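Local coordinates for protein annexin B22 (Schistosoma mansoni, PDB 4MDU) that binds acidic phospholipid membranes in a calcium-dependent manner, aggregates liposomes when calcium is present, and takes part in worm reproduction and host-parasite interaction, at residues B[11-16]-B[140-145]; B[66-71]-B[107-112]; B[133-138]-B[184-189]; B[24-29]-B[288-293]. All coordinates share one frame; numbering follows the deposited sequence.

Contact 1 (B[11-16]-B[140-145])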
loop_
_atom_site.group_PDB
_atom_site.type_symbol
_atom_site.label_atom_id
_atom_site.label_comp_id
_atom_site.label_asym_id
_atom_site.label_seq_id
_atom_site.Cartn_x
_atom_site.Cartn_y
_atom_site.Cartn_z
ATOM N N ILE B 11 16.366 22.065 -21.230
ATOM C CA ILE B 11 15.744 23.301 -20.766
ATOM C C ILE B 11 14.432 23.083 -20.029
ATOM O O ILE B 11 14.097 23.839 -19.109
ATOM C CB ILE B 11 15.507 24.307 -21.912
ATOM C CG1 ILE B 11 16.835 24.731 -22.545
ATOM C CG2 ILE B 11 14.781 25.533 -21.390
ATOM C CD1 ILE B 11 17.419 23.719 -23.510
ATOM N N THR B 12 13.691 22.054 -20.422
ATOM C CA THR B 12 12.416 21.769 -19.773
ATOM C C THR B 12 12.178 20.284 -19.537
ATOM O O THR B 12 12.901 19.429 -20.046
ATOM C CB THR B 12 11.230 22.294 -20.597
ATOM O OG1 THR B 12 11.106 21.530 -21.807
ATOM C CG2 THR B 12 11.417 23.760 -20.937
ATOM N N ARG B 13 11.155 19.995 -18.744
ATOM C CA ARG B 13 10.591 18.659 -18.695
ATOM C C ARG B 13 9.980 18.446 -20.066
ATOM O O ARG B 13 9.690 19.405 -20.780
ATOM C CB ARG B 13 9.503 18.580 -17.627
ATOM C CG ARG B 13 10.010 18.750 -16.193
ATOM C CD ARG B 13 10.859 17.568 -15.781
ATOM N NE ARG B 13 10.182 16.299 -16.061
ATOM C CZ ARG B 13 9.648 15.507 -15.133
ATOM N NH1 ARG B 13 9.694 15.853 -13.842
ATOM N NH2 ARG B 13 9.060 14.369 -15.490
ATOM N N SER B 14 9.767 17.197 -20.437
ATOM C CA SER B 14 9.305 16.907 -21.784
ATOM C C SER B 14 7.917 17.504 -22.026
ATOM O O SER B 14 7.059 17.436 -21.146
ATOM C CB SER B 14 9.280 15.400 -22.012
ATOM O OG SER B 14 8.144 15.063 -22.792
ATOM N N LEU B 15 7.687 18.055 -23.221
ATOM C CA LEU B 15 6.404 18.691 -23.549
ATOM C C LEU B 15 5.224 17.730 -23.501
ATOM O O LEU B 15 4.061 18.146 -23.452
ATOM C CB LEU B 15 6.446 19.359 -24.921
ATOM C CG LEU B 15 6.223 20.866 -24.891
ATOM C CD1 LEU B 15 7.427 21.524 -24.226
ATOM C CD2 LEU B 15 6.025 21.396 -26.303
ATOM N N ILE B 16 5.518 16.439 -23.517
ATOM C CA ILE B 16 4.456 15.460 -23.446
ATOM C C ILE B 16 3.614 15.600 -22.157
ATOM O O ILE B 16 2.448 15.198 -22.132
ATOM C CB ILE B 16 5.020 14.047 -23.573
ATOM C CG1 ILE B 16 3.928 13.091 -24.043
ATOM C CG2 ILE B 16 5.632 13.606 -22.252
ATOM C CD1 ILE B 16 4.455 11.954 -24.878
ATOM N N ASN B 140 9.960 8.656 -21.779
ATOM C CA ASN B 140 11.101 7.863 -22.223
ATOM C C ASN B 140 12.482 8.478 -21.989
ATOM O O ASN B 140 13.359 7.853 -21.380
ATOM C CB ASN B 140 10.923 7.450 -23.695
ATOM C CG ASN B 140 9.775 6.474 -23.884
ATOM O OD1 ASN B 140 9.383 5.771 -22.943
ATOM N ND2 ASN B 140 9.216 6.432 -25.099
ATOM N N ASP B 141 12.681 9.684 -22.499
ATOM C CA ASP B 141 13.967 10.357 -22.395
ATOM C C ASP B 141 14.324 10.737 -20.955
ATOM O O ASP B 141 15.487 10.685 -20.556
ATOM C CB ASP B 141 13.972 11.586 -23.290
ATOM C CG ASP B 141 14.003 11.210 -24.764
ATOM O OD1 ASP B 141 14.583 10.158 -25.063
ATOM O OD2 ASP B 141 13.455 11.940 -25.606
ATOM N N GLU B 142 13.315 11.118 -20.182
ATOM C CA GLU B 142 13.520 11.463 -18.781
ATOM C C GLU B 142 13.950 10.223 -18.029
ATOM O O GLU B 142 14.884 10.265 -17.232
ATOM C CB GLU B 142 12.230 12.052 -18.207
ATOM C CG GLU B 142 11.855 13.338 -18.947
ATOM C CD GLU B 142 10.440 13.828 -18.668
ATOM O OE1 GLU B 142 9.543 12.990 -18.444
ATOM O OE2 GLU B 142 10.229 15.065 -18.688
ATOM N N MET B 143 13.283 9.112 -18.328
ATOM C CA MET B 143 13.547 7.848 -17.661
ATOM C C MET B 143 14.993 7.420 -17.878
ATOM O O MET B 143 15.664 6.966 -16.932
ATOM C CB MET B 143 12.575 6.771 -18.172
ATOM C CG MET B 143 12.744 5.421 -17.521
ATOM S SD MET B 143 12.098 5.345 -15.837
ATOM C CE MET B 143 13.367 4.357 -15.079
ATOM N N LYS B 144 15.469 7.576 -19.120
ATOM C CA LYS B 144 16.843 7.205 -19.482
ATOM C C LYS B 144 17.832 8.116 -18.773
ATOM O O LYS B 144 18.883 7.666 -18.318
ATOM C CB LYS B 144 17.073 7.261 -21.011
ATOM C CG LYS B 144 16.246 6.250 -21.806
ATOM C CD LYS B 144 16.416 6.433 -23.313
ATOM C CE LYS B 144 15.497 5.521 -24.108
ATOM N NZ LYS B 144 15.804 5.550 -25.584
ATOM N N ALA B 145 17.504 9.404 -18.691
ATOM C CA ALA B 145 18.335 10.331 -17.919
ATOM C C ALA B 145 18.389 9.935 -16.443
ATOM O O ALA B 145 19.429 10.068 -15.797
ATOM C CB ALA B 145 17.849 11.762 -18.066
#

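Contact 2 (B[66-71]-B[107-112])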
loop_
_atom_site.group_PDB
_atom_site.type_symbol
_atom_site.label_atom_id
_atom_site.label_comp_id
_atom_site.label_asym_id
_atom_site.label_seq_id
_atom_site.Cartn_x
_atom_site.Cartn_y
_atom_site.Cartn_z
ATOM N N ARG B 66 13.234 29.442 -9.590
ATOM C CA ARG B 66 13.848 29.138 -10.893
ATOM C C ARG B 66 13.563 27.691 -11.298
ATOM O O ARG B 66 13.391 26.833 -10.440
ATOM C CB ARG B 66 15.368 29.350 -10.837
ATOM C CG ARG B 66 15.822 30.744 -10.364
ATOM C CD ARG B 66 15.685 31.826 -11.457
ATOM N NE ARG B 66 16.271 33.090 -11.002
ATOM C CZ ARG B 66 15.598 34.029 -10.337
ATOM N NH1 ARG B 66 14.301 33.857 -10.084
ATOM N NH2 ARG B 66 16.211 35.141 -9.928
ATOM N N THR B 67 13.527 27.409 -12.601
ATOM C CA THR B 67 13.344 26.036 -13.040
ATOM C C THR B 67 14.640 25.283 -12.795
ATOM O O THR B 67 15.691 25.891 -12.537
ATOM C CB THR B 67 13.078 25.960 -14.533
ATOM O OG1 THR B 67 14.274 26.327 -15.226
ATOM C CG2 THR B 67 11.960 26.899 -14.935
ATOM N N ASN B 68 14.561 23.961 -12.871
ATOM C CA ASN B 68 15.740 23.111 -12.764
ATOM C C ASN B 68 16.858 23.536 -13.735
ATOM O O ASN B 68 18.010 23.686 -13.340
ATOM C CB ASN B 68 15.361 21.649 -12.998
ATOM C CG ASN B 68 16.572 20.732 -13.024
ATOM O OD1 ASN B 68 17.146 20.428 -11.983
ATOM N ND2 ASN B 68 16.953 20.274 -14.216
ATOM N N TYR B 69 16.510 23.748 -14.999
ATOM C CA TYR B 69 17.483 24.246 -15.959
ATOM C C TYR B 69 18.184 25.531 -15.481
ATOM O O TYR B 69 19.417 25.627 -15.492
ATOM C CB TYR B 69 16.868 24.442 -17.349
ATOM C CG TYR B 69 17.915 24.865 -18.363
ATOM C CD1 TYR B 69 18.670 23.919 -19.052
ATOM C CD2 TYR B 69 18.180 26.206 -18.591
ATOM C CE1 TYR B 69 19.639 24.301 -19.954
ATOM C CE2 TYR B 69 19.155 26.599 -19.489
ATOM C CZ TYR B 69 19.876 25.646 -20.169
ATOM O OH TYR B 69 20.837 26.047 -21.068
ATOM N N GLU B 70 17.413 26.519 -15.045
ATOM C CA GLU B 70 18.038 27.734 -14.539
ATOM C C GLU B 70 18.912 27.478 -13.300
ATOM O O GLU B 70 20.008 28.033 -13.178
ATOM C CB GLU B 70 16.989 28.802 -14.272
ATOM C CG GLU B 70 16.255 29.233 -15.531
ATOM C CD GLU B 70 14.969 29.991 -15.237
ATOM O OE1 GLU B 70 14.419 29.852 -14.123
ATOM O OE2 GLU B 70 14.508 30.726 -16.128
ATOM N N ARG B 71 18.442 26.629 -12.390
ATOM C CA ARG B 71 19.204 26.380 -11.169
ATOM C C ARG B 71 20.573 25.816 -11.554
ATOM O O ARG B 71 21.607 26.301 -11.104
ATOM C CB ARG B 71 18.450 25.450 -10.203
ATOM C CG ARG B 71 17.130 26.055 -9.666
ATOM C CD ARG B 71 16.558 25.299 -8.471
ATOM N NE ARG B 71 16.149 23.934 -8.815
ATOM C CZ ARG B 71 14.936 23.598 -9.246
ATOM N NH1 ARG B 71 13.999 24.522 -9.400
ATOM N NH2 ARG B 71 14.656 22.334 -9.526
ATOM N N VAL B 107 20.340 20.108 -7.049
ATOM C CA VAL B 107 20.766 18.942 -7.794
ATOM C C VAL B 107 19.899 18.780 -9.037
ATOM O O VAL B 107 18.694 19.016 -8.987
ATOM C CB VAL B 107 20.718 17.695 -6.900
ATOM C CG1 VAL B 107 20.543 16.452 -7.727
ATOM C CG2 VAL B 107 21.994 17.628 -6.058
ATOM N N ASP B 108 20.521 18.409 -10.157
ATOM C CA ASP B 108 19.804 18.204 -11.411
ATOM C C ASP B 108 18.639 17.252 -11.162
ATOM O O ASP B 108 18.797 16.223 -10.484
ATOM C CB ASP B 108 20.759 17.625 -12.481
ATOM C CG ASP B 108 20.177 17.672 -13.885
ATOM O OD1 ASP B 108 19.258 18.495 -14.136
ATOM O OD2 ASP B 108 20.650 16.883 -14.743
ATOM N N THR B 109 17.466 17.590 -11.689
ATOM C CA THR B 109 16.273 16.770 -11.443
ATOM C C THR B 109 16.514 15.260 -11.543
ATOM O O THR B 109 16.154 14.525 -10.632
ATOM C CB THR B 109 15.142 17.127 -12.399
ATOM O OG1 THR B 109 14.858 18.521 -12.286
ATOM C CG2 THR B 109 13.914 16.319 -12.084
ATOM N N PRO B 110 17.104 14.791 -12.662
ATOM C CA PRO B 110 17.319 13.345 -12.784
ATOM C C PRO B 110 18.170 12.740 -11.667
ATOM O O PRO B 110 17.881 11.624 -11.243
ATOM C CB PRO B 110 18.013 13.191 -14.157
ATOM C CG PRO B 110 18.411 14.583 -14.570
ATOM C CD PRO B 110 17.439 15.510 -13.906
ATOM N N TYR B 111 19.195 13.437 -11.192
ATOM C CA TYR B 111 19.994 12.888 -10.085
ATOM C C TYR B 111 19.150 12.843 -8.807
ATOM O O TYR B 111 19.147 11.868 -8.026
ATOM C CB TYR B 111 21.233 13.748 -9.854
ATOM C CG TYR B 111 22.226 13.131 -8.896
ATOM C CD1 TYR B 111 22.200 13.428 -7.539
ATOM C CD2 TYR B 111 23.193 12.247 -9.351
ATOM C CE1 TYR B 111 23.114 12.863 -6.665
ATOM C CE2 TYR B 111 24.104 11.674 -8.483
ATOM C CZ TYR B 111 24.060 11.985 -7.142
ATOM O OH TYR B 111 24.980 11.412 -6.295
ATOM N N MET B 112 18.415 13.915 -8.594
ATOM C CA MET B 112 17.538 13.967 -7.430
ATOM C C MET B 112 16.564 12.789 -7.439
ATOM O O MET B 112 16.378 12.116 -6.427
ATOM C CB MET B 112 16.801 15.304 -7.372
ATOM C CG MET B 112 16.030 15.497 -6.083
ATOM S SD MET B 112 14.323 15.130 -6.418
ATOM C CE MET B 112 13.868 16.754 -6.946
HETATM O O HOH W 1 16.185 19.649 -8.370
#

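Contact 3 (B[133-138]-B[184-189])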
loop_
_atom_site.group_PDB
_atom_site.type_symbol
_atom_site.label_atom_id
_atom_site.label_comp_id
_atom_site.label_asym_id
_atom_site.label_seq_id
_atom_site.Cartn_x
_atom_site.Cartn_y
_atom_site.Cartn_z
ATOM N N GLU B 133 5.158 6.520 -7.723
ATOM C CA GLU B 133 5.071 7.979 -7.802
ATOM C C GLU B 133 6.044 8.582 -8.819
ATOM O O GLU B 133 5.691 9.459 -9.618
ATOM C CB GLU B 133 5.322 8.607 -6.411
ATOM C CG GLU B 133 5.322 10.138 -6.443
ATOM C CD GLU B 133 6.423 10.752 -5.589
ATOM O OE1 GLU B 133 6.507 10.402 -4.399
ATOM O OE2 GLU B 133 7.203 11.579 -6.110
ATOM N N ILE B 134 7.283 8.123 -8.766
ATOM C CA ILE B 134 8.326 8.634 -9.641
ATOM C C ILE B 134 8.222 8.101 -11.084
ATOM O O ILE B 134 8.157 8.886 -12.035
ATOM C CB ILE B 134 9.724 8.329 -9.054
ATOM C CG1 ILE B 134 9.947 9.175 -7.790
ATOM C CG2 ILE B 134 10.806 8.604 -10.094
ATOM C CD1 ILE B 134 11.321 9.016 -7.194
ATOM N N PHE B 135 8.175 6.782 -11.249
ATOM C CA PHE B 135 8.143 6.210 -12.601
ATOM C C PHE B 135 6.944 6.672 -13.404
ATOM O O PHE B 135 7.058 6.967 -14.597
ATOM C CB PHE B 135 8.187 4.687 -12.554
ATOM C CG PHE B 135 9.507 4.150 -12.113
ATOM C CD1 PHE B 135 10.672 4.837 -12.408
ATOM C CD2 PHE B 135 9.590 2.977 -11.387
ATOM C CE1 PHE B 135 11.913 4.350 -11.997
ATOM C CE2 PHE B 135 10.824 2.478 -10.973
ATOM C CZ PHE B 135 11.983 3.169 -11.272
ATOM N N THR B 136 5.786 6.726 -12.753
ATOM C CA THR B 136 4.585 7.258 -13.391
ATOM C C THR B 136 4.858 8.577 -14.110
ATOM O O THR B 136 4.346 8.809 -15.206
ATOM C CB THR B 136 3.460 7.462 -12.363
ATOM O OG1 THR B 136 2.931 6.183 -11.996
ATOM C CG2 THR B 136 2.360 8.295 -12.940
ATOM N N THR B 137 5.687 9.426 -13.505
ATOM C CA THR B 137 5.874 10.786 -14.007
ATOM C C THR B 137 7.023 10.965 -15.006
ATOM O O THR B 137 7.327 12.090 -15.401
ATOM C CB THR B 137 6.097 11.778 -12.849
ATOM O OG1 THR B 137 7.370 11.509 -12.246
ATOM C CG2 THR B 137 5.005 11.625 -11.804
ATOM N N LEU B 138 7.658 9.879 -15.430
ATOM C CA LEU B 138 8.782 10.017 -16.357
ATOM C C LEU B 138 8.455 9.462 -17.729
ATOM O O LEU B 138 8.061 8.298 -17.860
ATOM C CB LEU B 138 10.035 9.316 -15.816
ATOM C CG LEU B 138 10.585 9.856 -14.491
ATOM C CD1 LEU B 138 11.636 8.912 -13.924
ATOM C CD2 LEU B 138 11.150 11.267 -14.674
ATOM N N SER B 184 8.339 -2.371 -17.312
ATOM C CA SER B 184 7.980 -1.844 -18.630
ATOM C C SER B 184 8.112 -0.325 -18.675
ATOM O O SER B 184 8.558 0.227 -19.678
ATOM C CB SER B 184 6.571 -2.273 -19.054
ATOM O OG SER B 184 5.578 -1.511 -18.398
ATOM N N LEU B 185 7.739 0.356 -17.591
ATOM C CA LEU B 185 7.977 1.788 -17.538
ATOM C C LEU B 185 9.473 2.092 -17.622
ATOM O O LEU B 185 9.902 2.992 -18.348
ATOM C CB LEU B 185 7.387 2.427 -16.262
ATOM C CG LEU B 185 5.868 2.385 -16.089
ATOM C CD1 LEU B 185 5.446 3.113 -14.812
ATOM C CD2 LEU B 185 5.148 2.969 -17.319
ATOM N N VAL B 186 10.269 1.361 -16.858
ATOM C CA VAL B 186 11.706 1.611 -16.841
ATOM C C VAL B 186 12.350 1.234 -18.199
ATOM O O VAL B 186 13.399 1.746 -18.571
ATOM C CB VAL B 186 12.369 0.879 -15.673
ATOM C CG1 VAL B 186 13.880 0.962 -15.766
ATOM C CG2 VAL B 186 11.877 1.487 -14.340
ATOM N N GLN B 187 11.689 0.370 -18.957
ATOM C CA GLN B 187 12.126 0.097 -20.331
ATOM C C GLN B 187 12.262 1.380 -21.164
ATOM O O GLN B 187 13.063 1.432 -22.090
ATOM C CB GLN B 187 11.152 -0.848 -21.041
ATOM C CG GLN B 187 10.998 -2.212 -20.405
ATOM C CD GLN B 187 12.257 -3.051 -20.492
ATOM O OE1 GLN B 187 13.251 -2.644 -21.098
ATOM N NE2 GLN B 187 12.220 -4.234 -19.887
ATOM N N ALA B 188 11.464 2.399 -20.850
ATOM C CA ALA B 188 11.481 3.648 -21.622
ATOM C C ALA B 188 11.139 3.410 -23.100
ATOM O O ALA B 188 11.787 3.974 -23.993
ATOM C CB ALA B 188 12.856 4.331 -21.505
ATOM N N GLU B 189 10.152 2.551 -23.359
ATOM C CA GLU B 189 9.651 2.373 -24.719
ATOM C C GLU B 189 8.160 2.646 -24.788
ATOM O O GLU B 189 7.419 1.915 -25.444
ATOM C CB GLU B 189 9.966 0.970 -25.248
ATOM C CG GLU B 189 11.434 0.783 -25.625
ATOM C CD GLU B 189 11.727 -0.626 -26.115
ATOM O OE1 GLU B 189 10.985 -1.105 -27.001
ATOM O OE2 GLU B 189 12.696 -1.250 -25.624
HETATM O O HOH W 2 9.375 5.600 -19.408
#

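Contact 4 (B[24-29]-B[288-293])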
loop_
_atom_site.group_PDB
_atom_site.type_symbol
_atom_site.label_atom_id
_atom_site.label_comp_id
_atom_site.label_asym_id
_atom_site.label_seq_id
_atom_site.Cartn_x
_atom_site.Cartn_y
_atom_site.Cartn_z
ATOM N N LYS B 24 -5.406 21.917 -23.553
ATOM C CA LYS B 24 -5.082 23.156 -22.850
ATOM C C LYS B 24 -3.753 22.995 -22.105
ATOM O O LYS B 24 -3.464 21.930 -21.585
ATOM C CB LYS B 24 -6.213 23.494 -21.871
ATOM C CG LYS B 24 -6.074 24.828 -21.183
ATOM N N HIS B 25 -2.937 24.040 -22.071
ATOM C CA HIS B 25 -1.696 24.007 -21.286
ATOM C C HIS B 25 -1.974 23.784 -19.802
ATOM O O HIS B 25 -2.892 24.390 -19.238
ATOM C CB HIS B 25 -0.951 25.338 -21.386
ATOM C CG HIS B 25 -0.099 25.481 -22.602
ATOM N ND1 HIS B 25 -0.556 26.061 -23.767
ATOM C CD2 HIS B 25 1.195 25.150 -22.827
ATOM C CE1 HIS B 25 0.414 26.065 -24.663
ATOM N NE2 HIS B 25 1.488 25.519 -24.118
ATOM N N TYR B 26 -1.167 22.943 -19.160
ATOM C CA TYR B 26 -1.162 22.895 -17.700
ATOM C C TYR B 26 -0.447 24.135 -17.193
ATOM O O TYR B 26 0.370 24.709 -17.904
ATOM C CB TYR B 26 -0.474 21.635 -17.174
ATOM C CG TYR B 26 -1.353 20.408 -17.161
ATOM C CD1 TYR B 26 -2.500 20.350 -16.353
ATOM C CD2 TYR B 26 -1.046 19.308 -17.954
ATOM C CE1 TYR B 26 -3.302 19.216 -16.336
ATOM C CE2 TYR B 26 -1.840 18.174 -17.946
ATOM C CZ TYR B 26 -2.962 18.130 -17.137
ATOM O OH TYR B 26 -3.741 16.997 -17.138
ATOM N N ARG B 27 -0.774 24.564 -15.975
ATOM C CA ARG B 27 -0.200 25.788 -15.441
ATOM C C ARG B 27 0.774 25.473 -14.324
ATOM O O ARG B 27 0.395 24.866 -13.317
ATOM C CB ARG B 27 -1.303 26.727 -14.927
ATOM C CG ARG B 27 -2.346 27.063 -15.975
ATOM C CD ARG B 27 -3.746 27.050 -15.394
ATOM N NE ARG B 27 -3.982 28.217 -14.568
ATOM C CZ ARG B 27 -4.623 28.193 -13.403
ATOM N NH1 ARG B 27 -5.096 27.054 -12.909
ATOM N NH2 ARG B 27 -4.779 29.314 -12.724
ATOM N N PRO B 28 2.037 25.885 -14.497
ATOM C CA PRO B 28 3.071 25.690 -13.474
ATOM C C PRO B 28 3.153 26.876 -12.519
ATOM O O PRO B 28 2.644 27.957 -12.842
ATOM C CB PRO B 28 4.357 25.610 -14.304
ATOM C CG PRO B 28 4.081 26.514 -15.467
ATOM C CD PRO B 28 2.590 26.448 -15.741
ATOM N N THR B 29 3.796 26.700 -11.366
ATOM C CA THR B 29 4.070 27.862 -10.509
ATOM C C THR B 29 5.440 28.470 -10.821
ATOM O O THR B 29 5.750 29.579 -10.383
ATOM C CB THR B 29 4.025 27.506 -9.023
ATOM O OG1 THR B 29 4.956 26.447 -8.765
ATOM C CG2 THR B 29 2.610 27.069 -8.625
ATOM N N ILE B 288 -5.723 11.018 -17.285
ATOM C CA ILE B 288 -7.102 11.519 -17.390
ATOM C C ILE B 288 -7.624 12.306 -16.171
ATOM O O ILE B 288 -8.720 12.862 -16.212
ATOM C CB ILE B 288 -8.091 10.390 -17.699
ATOM C CG1 ILE B 288 -8.268 9.495 -16.471
ATOM C CG2 ILE B 288 -7.613 9.567 -18.891
ATOM C CD1 ILE B 288 -9.494 8.585 -16.541
ATOM N N ASP B 289 -6.840 12.379 -15.103
ATOM C CA ASP B 289 -7.318 13.022 -13.881
ATOM C C ASP B 289 -6.138 13.526 -13.052
ATOM O O ASP B 289 -6.109 13.382 -11.829
ATOM C CB ASP B 289 -8.168 12.024 -13.087
ATOM C CG ASP B 289 -8.925 12.670 -11.910
ATOM O OD1 ASP B 289 -9.192 13.894 -11.949
ATOM O OD2 ASP B 289 -9.258 11.936 -10.951
ATOM N N ARG B 290 -5.166 14.128 -13.731
ATOM C CA ARG B 290 -3.874 14.389 -13.104
ATOM C C ARG B 290 -3.912 15.351 -11.921
ATOM O O ARG B 290 -3.327 15.055 -10.877
ATOM C CB ARG B 290 -2.832 14.862 -14.123
ATOM C CG ARG B 290 -1.403 14.690 -13.581
ATOM C CD ARG B 290 -0.390 15.466 -14.375
ATOM N NE ARG B 290 -0.356 15.006 -15.748
ATOM C CZ ARG B 290 0.319 15.615 -16.710
ATOM N NH1 ARG B 290 1.019 16.711 -16.439
ATOM N NH2 ARG B 290 0.292 15.126 -17.944
ATOM N N PRO B 291 -4.568 16.520 -12.080
ATOM C CA PRO B 291 -4.552 17.444 -10.935
ATOM C C PRO B 291 -5.042 16.799 -9.648
ATOM O O PRO B 291 -4.412 16.999 -8.606
ATOM C CB PRO B 291 -5.488 18.570 -11.385
ATOM C CG PRO B 291 -5.237 18.625 -12.889
ATOM C CD PRO B 291 -5.131 17.157 -13.287
ATOM N N SER B 292 -6.129 16.030 -9.718
ATOM C CA SER B 292 -6.667 15.372 -8.537
ATOM C C SER B 292 -5.718 14.317 -8.008
ATOM O O SER B 292 -5.502 14.229 -6.808
ATOM C CB SER B 292 -8.014 14.713 -8.834
ATOM O OG SER B 292 -8.968 15.675 -9.199
ATOM N N LEU B 293 -5.181 13.504 -8.918
ATOM C CA LEU B 293 -4.245 12.436 -8.561
ATOM C C LEU B 293 -3.057 12.943 -7.758
ATOM O O LEU B 293 -2.699 12.365 -6.740
ATOM C CB LEU B 293 -3.700 11.719 -9.810
ATOM C CG LEU B 293 -2.495 10.795 -9.516
ATOM C CD1 LEU B 293 -2.917 9.512 -8.831
ATOM C CD2 LEU B 293 -1.738 10.461 -10.800
HETATM O O HOH W 3 -5.707 14.994 -16.512
#

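Contact 1 (B[11-16]-B[140-145])
Arg13 folds back through two bent torsions, chi2 -68° and chi3 -50°, and this turns the NE side of its guanidinium toward Glu142. That glutamate stretches out beyond CG from the first turn of helix 140-156. The contact joins the N-terminal extension of an annexin, a loop running into a short 3-10 turn, to a helix within the predicted second repeat of the all-helical annexin fold. The two side chains cross at about a right angle, and the guanidinium and carboxylate planes are far from parallel. The link is therefore not the flat, two-pronged pairing of coplanar groups. Arg13 NE gives a salt-bridged hydrogen bond of 2.9 Å to Glu142 OE2, with OE2 lying in the guanidinium plane, whereas Arg13 NH2 makes a weak bond of 3.3 Å to Glu142 OE1. The backbone adds a third donor: Ser14 N reaches Glu142 OE2 at 2.8 Å, and the bond is almost perfectly straight at 178°. Arg13 NE and Ser14 N come at OE2 from opposite faces of the carboxylate. Glu142 OE1 is gripped in turn by His17 NE2 and Trp139 N, so the buried carboxylate is surrounded by donors and probably stays ionised. A glutamate suits this place because it is long enough to span from helix to loop and offers two acceptor oxygens; arginine brings a delocalised charge, with Thr137 O as a further, weak acceptor. Serine fits the bend that follows: in an ST turn, Ser14 OG accepts from Ile16 N at 3.1 Å.

Contact 2 (B[66-71]-B[107-112])
Asn68 crosses from the start of helix 68-82 to the start of helix 109-122, meeting Asp108 and Thr109. Its CB and CG run past the Thr109 hydroxyl so closely that the detail is doubtful there. CG lies anti to the backbone N (chi1 175°), which holds the amide out toward the neighbouring helix, and the two ends of the amide do different work. Asn68 OD1 accepts from Thr109 N, a backbone N-H at the start of the helix, at 2.9 Å; the bond is bent, and the donor stands well above the carbonyl plane. Asn68 ND2 gives a nearly straight bond of 2.9 Å to Asp108 OD1, which lies in the plane of the amide; amide and carboxylate are almost coplanar. Asparagine suits the place because one short group supplies both an acceptor and a donor. Asp108 occupies the N-cap position but makes no capping bond; besides Asn68, its OD1 is bonded to Ser7 OG, and its OD2 to Glu8 N, both in the N-terminal extension. A second bridge is longer and wet: a water gives a hydrogen bond to Val107 O at 2.7 Å and accepts from Arg71 NH2 at 3.3 Å. The guanidinium of Arg71 lies with one face against the backbone of Thr67 and Asn68, while its NE is bonded to Leu105 O. The N-terminal end of helix 68-82 is capped locally, with Glu70 N bonded to Thr67 OG1 at 3.2 Å and Thr67 N to Glu70 OE1. This reciprocal pair is a capping box, here set beside the junction of the first two predicted repeats of the annexin fold.

Contact 3 (B[133-138]-B[184-189])
Phe135 and Val186 meet face to methyl between helices 128-136 and 177-187. With its CG beside the backbone N (chi1 -70°), Phe135 carries its ring toward helix 177-187, and Val186 sets CG2 over one face of it. The methyl carbon is 3.6 Å from the ring centroid and 16° off the normal, a CH-pi contact; its closest ring atom is Phe135 CZ, at 3.5 Å from Val186 CG2. Valine suits this spot because, with CG1 anti to the backbone N (chi1 172°), its other branch, CG2, anti to the carbonyl carbon, is the methyl that meets the ring. Leu185 works nearer the backbone. Extended at chi2, it brings CD1 to within 3.9 Å of Phe135 CB. These residues belong to the hydrophobic core of an annexin repeat, the predicted second of four, where helices bundle through apolar side chains: Met143 of helix 140-156 touches both Phe135 and Val186, as does Met170. The Phe135 side chain lies about 6 Å from that of Met121, a calcium-site residue. A water gives a hydrogen bond to Leu185 O at 2.9 Å and a weak one to Leu138 O at 3.4 Å, so bridging helix and loop. Just along the chain, Thr137 turns its hydroxyl back, and Ile134 O accepts from both Thr137 OG1 at 2.7 Å and Thr137 N at 2.9 Å.

Contact 4 (B[24-29]-B[288-293])
Tyr26 reaches from the N-terminal extension to Arg290 and Pro291 in the first turn of helix 290-301, within the predicted fourth repeat of the annexin fold. The tighter side is the one toward Arg290. Here Tyr26 CE2 sits over one face of the guanidinium, 3.5 Å from Arg290 NH1, with the ring and guanidinium planes inclined by 36° to each other. Arg290 CG points away from the backbone N (chi1 -161°), and the chain bends at chi3, bringing that face against Tyr26 CE2. Arginine suits this place because it can pack and bond at once: NH1 also meets Asp323 in a salt bridge and His17 O in a hydrogen bond, and NE is bonded to Tyr286 O, so the group is held from several sides. Across the ring the fit is looser. Tyr26 CE1 only brushes the partly exposed proline, at 4.0 Å from Pro291 CG. Proline is at ease in a first helical turn, where its missing N-H costs no helical bond. A water joins the polar ends: Arg290 N, at the start of the helix, gives it a hydrogen bond of 3.0 Å, and Tyr26 OH is hydrogen-bonded to the same water at 2.9 Å.

Overall arrangement
Contacts 1 and 4 show one N-terminal extension laid along the annexin body, first on residues 140-145 and then on residues 288-293; their centres are about 17 Å apart, and His17, between the two loop segments, bonds to Glu142 of contact 1 through NE2 and to Arg290 of contact 4 through its carbonyl O. Contact 1 touches contact 2 where Ile11 O packs 3.3 Å from Tyr69 CB, and contact 3 where Asn140 packs on Ala188. Contacts 2 and 3 follow one another along the chain, with centres about 19 Å apart and no touch. Of the four, contact 3 comes near calcium-binding residues: besides Met121, the side chain of Asp128 is about 8 Å from that of Phe135.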